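Local coordinates for CELL WALL surface anchor family protein (Streptococcus pneumoniae, PDB 2WW8) that is the adhesin of the pneumococcal pilus, recognising host cells through an elongated chain of domains with an integrin I-like domain and Ig-like (CnaB) domains, at residues I738-V743 / D848-T853; P750-V755 / T783-K788. All blocks are in the same frame, centred on the assembly; numbering follows the deposited sequence.

How the interactions relate
From the N-terminal side, the chain first runs through strand 736-744, which holds the 738-743 half of interaction 1. It then passes into the loop 750-755, and 28 residues later returns at 783-788, where interaction 2 closes a short loop. After strands 788-794, 797-805, 816-824, 827-833 and 841-846, strand 849-854 comes back beside its first partner and interaction 1 closes the whole domain. Interaction 2 is therefore nested inside interaction 1. The two meet at Lys742, whose backbone N and O probably bond to Gly787 O and Leu751 N, so that interaction 2 joins two loops at one end of the four-stranded sheet whose central pair is interaction 1.

Interaction 1. Residues I738-V743 / D848-T853; sequences IEFIKV and DKHYIT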
loop_
_atom_site.group_PDB
_atom_site.type_symbol
_atom_site.label_atom_id
_atom_site.label_comp_id
_atom_site.label_asym_id
_atom_site.label_seq_id
_atom_site.Cartn_x
_atom_site.Cartn_y
_atom_site.Cartn_z
ATOM N N ILE A 738 -7.375 -57.816 -54.282
ATOM C CA ILE A 738 -7.430 -57.977 -55.731
ATOM C C ILE A 738 -8.175 -59.292 -55.999
ATOM O O ILE A 738 -8.019 -60.283 -55.272
ATOM C CB ILE A 738 -6.018 -57.905 -56.397
ATOM C CG1 ILE A 738 -6.152 -57.970 -57.923
ATOM C CG2 ILE A 738 -5.061 -59.002 -55.866
ATOM C CD1 ILE A 738 -4.973 -57.352 -58.691
ATOM N N GLU A 739 -9.036 -59.280 -57.007
ATOM C CA GLU A 739 -9.844 -60.446 -57.331
ATOM C C GLU A 739 -9.760 -60.699 -58.842
ATOM O O GLU A 739 -9.816 -59.738 -59.622
ATOM C CB GLU A 739 -11.289 -60.184 -56.948
ATOM C CG GLU A 739 -12.181 -61.358 -57.257
ATOM C CD GLU A 739 -13.575 -61.078 -56.780
ATOM O OE1 GLU A 739 -14.349 -60.440 -57.533
ATOM O OE2 GLU A 739 -13.849 -61.471 -55.622
ATOM N N PHE A 740 -9.645 -61.969 -59.228
ATOM C CA PHE A 740 -9.534 -62.396 -60.628
ATOM C C PHE A 740 -10.707 -63.361 -60.859
ATOM O O PHE A 740 -11.161 -64.063 -59.932
ATOM C CB PHE A 740 -8.230 -63.160 -60.884
ATOM C CG PHE A 740 -6.955 -62.386 -60.609
ATOM C CD1 PHE A 740 -6.368 -62.360 -59.347
ATOM C CD2 PHE A 740 -6.299 -61.730 -61.633
ATOM C CE1 PHE A 740 -5.176 -61.654 -59.106
ATOM C CE2 PHE A 740 -5.104 -61.030 -61.393
ATOM C CZ PHE A 740 -4.527 -61.000 -60.130
ATOM N N ILE A 741 -11.223 -63.369 -62.087
ATOM C CA ILE A 741 -12.253 -64.314 -62.465
ATOM C C ILE A 741 -11.632 -65.230 -63.516
ATOM O O ILE A 741 -11.178 -64.767 -64.587
ATOM C CB ILE A 741 -13.509 -63.641 -63.005
ATOM C CG1 ILE A 741 -14.097 -62.690 -61.960
ATOM C CG2 ILE A 741 -14.559 -64.715 -63.382
ATOM C CD1 ILE A 741 -14.178 -61.273 -62.398
ATOM N N LYS A 742 -11.587 -66.526 -63.181
ATOM C CA LYS A 742 -11.137 -67.552 -64.130
ATOM C C LYS A 742 -12.256 -67.818 -65.145
ATOM O O LYS A 742 -13.389 -68.123 -64.745
ATOM C CB LYS A 742 -10.835 -68.873 -63.413
ATOM C CG LYS A 742 -10.217 -69.916 -64.404
ATOM C CD LYS A 742 -8.745 -69.534 -64.677
ATOM C CE LYS A 742 -8.004 -70.550 -65.558
ATOM N NZ LYS A 742 -8.765 -70.780 -66.817
ATOM N N VAL A 743 -11.961 -67.719 -66.441
ATOM C CA VAL A 743 -13.000 -67.870 -67.462
ATOM C C VAL A 743 -12.542 -68.663 -68.687
ATOM O O VAL A 743 -11.344 -68.784 -68.979
ATOM C CB VAL A 743 -13.553 -66.492 -67.996
ATOM C CG1 VAL A 743 -14.065 -65.617 -66.854
ATOM C CG2 VAL A 743 -12.484 -65.757 -68.848
ATOM N N ASP A 848 -13.225 -53.026 -66.012
ATOM C CA ASP A 848 -12.849 -52.929 -64.601
ATOM C C ASP A 848 -12.537 -54.249 -63.852
ATOM O O ASP A 848 -12.401 -54.242 -62.634
ATOM C CB ASP A 848 -13.985 -52.184 -63.895
ATOM C CG ASP A 848 -13.483 -51.169 -62.915
ATOM O OD1 ASP A 848 -12.264 -50.869 -62.944
ATOM O OD2 ASP A 848 -14.317 -50.672 -62.121
ATOM N N LYS A 849 -12.432 -55.388 -64.531
ATOM C CA LYS A 849 -12.256 -56.676 -63.845
ATOM C C LYS A 849 -11.021 -57.402 -64.369
ATOM O O LYS A 849 -10.674 -57.242 -65.527
ATOM C CB LYS A 849 -13.516 -57.558 -63.873
ATOM C CG LYS A 849 -14.633 -56.909 -63.060
ATOM C CD LYS A 849 -15.904 -57.739 -63.101
ATOM C CE LYS A 849 -17.124 -56.915 -62.673
ATOM N NZ LYS A 849 -17.107 -56.471 -61.251
ATOM N N HIS A 850 -10.343 -58.147 -63.508
ATOM C CA HIS A 850 -9.156 -58.897 -63.890
ATOM C C HIS A 850 -9.649 -60.315 -64.209
ATOM O O HIS A 850 -10.307 -60.970 -63.392
ATOM C CB HIS A 850 -8.177 -58.942 -62.698
ATOM C CG HIS A 850 -7.737 -57.597 -62.205
ATOM N ND1 HIS A 850 -6.923 -56.762 -62.944
ATOM C CD2 HIS A 850 -7.986 -56.950 -61.037
ATOM C CE1 HIS A 850 -6.680 -55.663 -62.245
ATOM N NE2 HIS A 850 -7.325 -55.744 -61.090
ATOM N N TYR A 851 -9.335 -60.771 -65.407
ATOM C CA TYR A 851 -9.768 -62.063 -65.892
ATOM C C TYR A 851 -8.518 -62.912 -66.088
ATOM O O TYR A 851 -7.475 -62.412 -66.530
ATOM C CB TYR A 851 -10.485 -61.891 -67.245
ATOM C CG TYR A 851 -11.871 -61.293 -67.064
ATOM C CD1 TYR A 851 -12.950 -62.105 -66.718
ATOM C CD2 TYR A 851 -12.093 -59.902 -67.189
ATOM C CE1 TYR A 851 -14.224 -61.550 -66.512
ATOM C CE2 TYR A 851 -13.366 -59.336 -66.981
ATOM C CZ TYR A 851 -14.422 -60.182 -66.669
ATOM O OH TYR A 851 -15.671 -59.638 -66.469
ATOM N N ILE A 852 -8.626 -64.195 -65.769
ATOM C CA ILE A 852 -7.659 -65.163 -66.272
ATOM C C ILE A 852 -8.333 -66.183 -67.192
ATOM O O ILE A 852 -9.285 -66.864 -66.803
ATOM C CB ILE A 852 -6.922 -65.878 -65.130
ATOM C CG1 ILE A 852 -6.199 -64.810 -64.291
ATOM C CG2 ILE A 852 -6.038 -67.064 -65.684
ATOM C CD1 ILE A 852 -5.766 -65.379 -62.971
ATOM N N THR A 853 -7.837 -66.269 -68.419
ATOM C CA THR A 853 -8.502 -67.141 -69.396
ATOM C C THR A 853 -7.873 -68.560 -69.465
ATOM O O THR A 853 -6.654 -68.736 -69.267
ATOM C CB THR A 853 -8.529 -66.439 -70.791
ATOM O OG1 THR A 853 -7.184 -66.270 -71.248
ATOM C CG2 THR A 853 -9.143 -65.024 -70.709
HETATM O O HOH W 1 -11.691 -58.509 -60.803
#
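Ile741 turns both its N and its O to strand 849-853: its N donates to His850 O (2.9 Å), in the carbonyl plane, and its O accepts from Ile852 N (2.9 Å), the donor lying 40° above that carbonyl plane. Val743 N to Ile852 O (2.8 Å) continues the parallel pairing, first strand to last in a CnaB-type, prealbumin-like domain, and a bond between Val743 and Asn854 carries it further. Phe740, Lys742, His850 and Ile852 share the inward face. There Ile738 CD1 sits over the imidazole of His850, 4.1 Å from its centroid, while the ring's edge meets Glu739 O; His850 ND1 is bonded to Tyr843 OH. The Phe740 and His850 rings lie at 47° to each other. On the opposite face Val743 CG1 reaches the edge of the Tyr851 ring at CD1 (3.7 Å). Lys742 forms the intramolecular isopeptide bond familiar from pilins. It leaves with CG anti to its backbone N (chi1 -174°) and bends at chi2, laying CD against Ile852 CG2 (3.8 Å). A second bend at chi4 carries NZ past the backbone of Thr853, where it is joined covalently to Asn854 CG.

Interaction 2. Residues P750-V755 / T783-K788; sequences PLRGAV and TGEDGK
Thr783 points its side chain into the bend made by 750-755, and its hydroxyl is the hub of the contact. OG1 donates to Leu751 O (2.6 Å), the donor tilted 18° from the carbonyl plane, and accepts from Ala754 N (3.1 Å). A chi1 of 61° sets OG1 between the backbone N and the carbonyl carbon of its own residue, turned toward both partners, while the methyl CG2 lies near Ala754 O. The backbone of Thr783 adds two more bonds, from Gly753 N to Thr783 O (2.9 Å) and from Thr783 N to Ala754 O (2.9 Å), so one residue pins four successive peptides. Gly753, with its positive phi (94°), turns the chain between them.

Further along, Pro750 sets CB against Asp786 O (3.3 Å), with CG near Glu785 O, beside the type I turn from Gly784 to Gly787. Gly787 N closes that turn on Gly784 O, and the bare CA of Gly787 makes a CA-H...O contact with Leu751 O (3.6 Å). Arg752 passes alongside with its aliphatic part: CG lies 3.6 Å from Thr783 O, and the chain, bent at chi3, leads the guanidinium away. Asp786 OD1 accepts from Lys788 N, an Asx turn that leads into the next strand.

Both segments are loops of the prealbumin-like domain. They lie beside strand 736-744, with Lys742 packed on Leu751, Ala754 and Thr783, and they lead into strands 755-761 and 788-794; Leu751 and Ala754 also pack on Pro807, just after strand 797-805.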
loop_
_atom_site.group_PDB
_atom_site.type_symbol
_atom_site.label_atom_id
_atom_site.label_comp_id
_atom_site.label_asym_id
_atom_site.label_seq_id
_atom_site.Cartn_x
_atom_site.Cartn_y
_atom_site.Cartn_z
ATOM N N PRO A 750 -17.528 -68.019 -66.426
ATOM C CA PRO A 750 -16.718 -68.391 -65.253
ATOM C C PRO A 750 -16.465 -69.888 -65.121
ATOM O O PRO A 750 -17.344 -70.684 -65.482
ATOM C CB PRO A 750 -17.565 -67.890 -64.074
ATOM C CG PRO A 750 -19.012 -67.898 -64.621
ATOM C CD PRO A 750 -18.846 -67.446 -66.048
ATOM N N LEU A 751 -15.288 -70.270 -64.631
ATOM C CA LEU A 751 -14.892 -71.685 -64.558
ATOM C C LEU A 751 -14.612 -72.230 -63.167
ATOM O O LEU A 751 -13.808 -71.670 -62.420
ATOM C CB LEU A 751 -13.658 -72.007 -65.432
ATOM C CG LEU A 751 -13.719 -71.766 -66.947
ATOM C CD1 LEU A 751 -12.358 -72.061 -67.607
ATOM C CD2 LEU A 751 -14.819 -72.614 -67.526
ATOM N N ARG A 752 -15.244 -73.361 -62.861
ATOM C CA ARG A 752 -15.106 -73.998 -61.547
ATOM C C ARG A 752 -13.978 -75.028 -61.641
ATOM O O ARG A 752 -13.801 -75.688 -62.665
ATOM C CB ARG A 752 -16.390 -74.745 -61.176
ATOM C CG ARG A 752 -16.378 -75.537 -59.871
ATOM C CD ARG A 752 -17.693 -76.334 -59.726
ATOM N NE ARG A 752 -17.955 -77.138 -60.929
ATOM C CZ ARG A 752 -18.648 -78.286 -60.985
ATOM N NH1 ARG A 752 -19.198 -78.846 -59.901
ATOM N NH2 ARG A 752 -18.799 -78.893 -62.164
ATOM N N GLY A 753 -13.218 -75.173 -60.569
ATOM C CA GLY A 753 -12.298 -76.281 -60.523
ATOM C C GLY A 753 -10.886 -75.983 -60.990
ATOM O O GLY A 753 -10.100 -76.917 -61.089
ATOM N N ALA A 754 -10.535 -74.723 -61.267
ATOM C CA ALA A 754 -9.108 -74.411 -61.501
ATOM C C ALA A 754 -8.429 -74.238 -60.143
ATOM O O ALA A 754 -9.088 -73.844 -59.181
ATOM C CB ALA A 754 -8.918 -73.131 -62.366
ATOM N N VAL A 755 -7.130 -74.487 -60.070
ATOM C CA VAL A 755 -6.390 -74.400 -58.805
ATOM C C VAL A 755 -5.206 -73.441 -58.961
ATOM O O VAL A 755 -4.412 -73.566 -59.889
ATOM C CB VAL A 755 -5.915 -75.788 -58.346
ATOM C CG1 VAL A 755 -5.024 -75.689 -57.108
ATOM C CG2 VAL A 755 -7.126 -76.735 -58.109
ATOM N N THR A 783 -11.245 -72.647 -57.643
ATOM C CA THR A 783 -12.379 -71.793 -58.004
ATOM C C THR A 783 -13.723 -72.516 -57.881
ATOM O O THR A 783 -13.787 -73.729 -58.124
ATOM C CB THR A 783 -12.257 -71.231 -59.454
ATOM O OG1 THR A 783 -12.219 -72.307 -60.421
ATOM C CG2 THR A 783 -11.017 -70.324 -59.592
ATOM N N GLY A 784 -14.766 -71.764 -57.521
ATOM C CA GLY A 784 -16.162 -72.233 -57.447
ATOM C C GLY A 784 -16.924 -71.876 -58.714
ATOM O O GLY A 784 -16.311 -71.502 -59.721
ATOM N N GLU A 785 -18.252 -71.967 -58.707
ATOM C CA GLU A 785 -18.997 -71.714 -59.942
ATOM C C GLU A 785 -18.845 -70.298 -60.462
ATOM O O GLU A 785 -18.997 -70.076 -61.669
ATOM C CB GLU A 785 -20.496 -71.981 -59.821
ATOM C CG GLU A 785 -20.889 -73.456 -59.885
ATOM C CD GLU A 785 -22.345 -73.636 -59.466
ATOM O OE1 GLU A 785 -23.240 -73.095 -60.157
ATOM O OE2 GLU A 785 -22.597 -74.290 -58.427
ATOM N N ASP A 786 -18.569 -69.346 -59.571
ATOM C CA ASP A 786 -18.379 -67.952 -59.994
ATOM C C ASP A 786 -17.018 -67.658 -60.634
ATOM O O ASP A 786 -16.812 -66.576 -61.177
ATOM C CB ASP A 786 -18.658 -66.976 -58.840
ATOM C CG ASP A 786 -17.712 -67.168 -57.645
ATOM O OD1 ASP A 786 -16.679 -67.870 -57.733
ATOM O OD2 ASP A 786 -18.000 -66.613 -56.566
ATOM N N GLY A 787 -16.090 -68.611 -60.603
ATOM C CA GLY A 787 -14.774 -68.438 -61.212
ATOM C C GLY A 787 -13.811 -67.605 -60.377
ATOM O O GLY A 787 -12.661 -67.399 -60.779
ATOM N N LYS A 788 -14.268 -67.122 -59.219
ATOM C CA LYS A 788 -13.498 -66.120 -58.460
ATOM C C LYS A 788 -12.313 -66.602 -57.653
ATOM O O LYS A 788 -12.412 -67.563 -56.903
ATOM C CB LYS A 788 -14.399 -65.284 -57.554
ATOM C CG LYS A 788 -15.326 -64.406 -58.351
ATOM C CD LYS A 788 -16.162 -63.553 -57.439
ATOM C CE LYS A 788 -17.034 -62.602 -58.245
ATOM N NZ LYS A 788 -18.200 -62.323 -57.356
#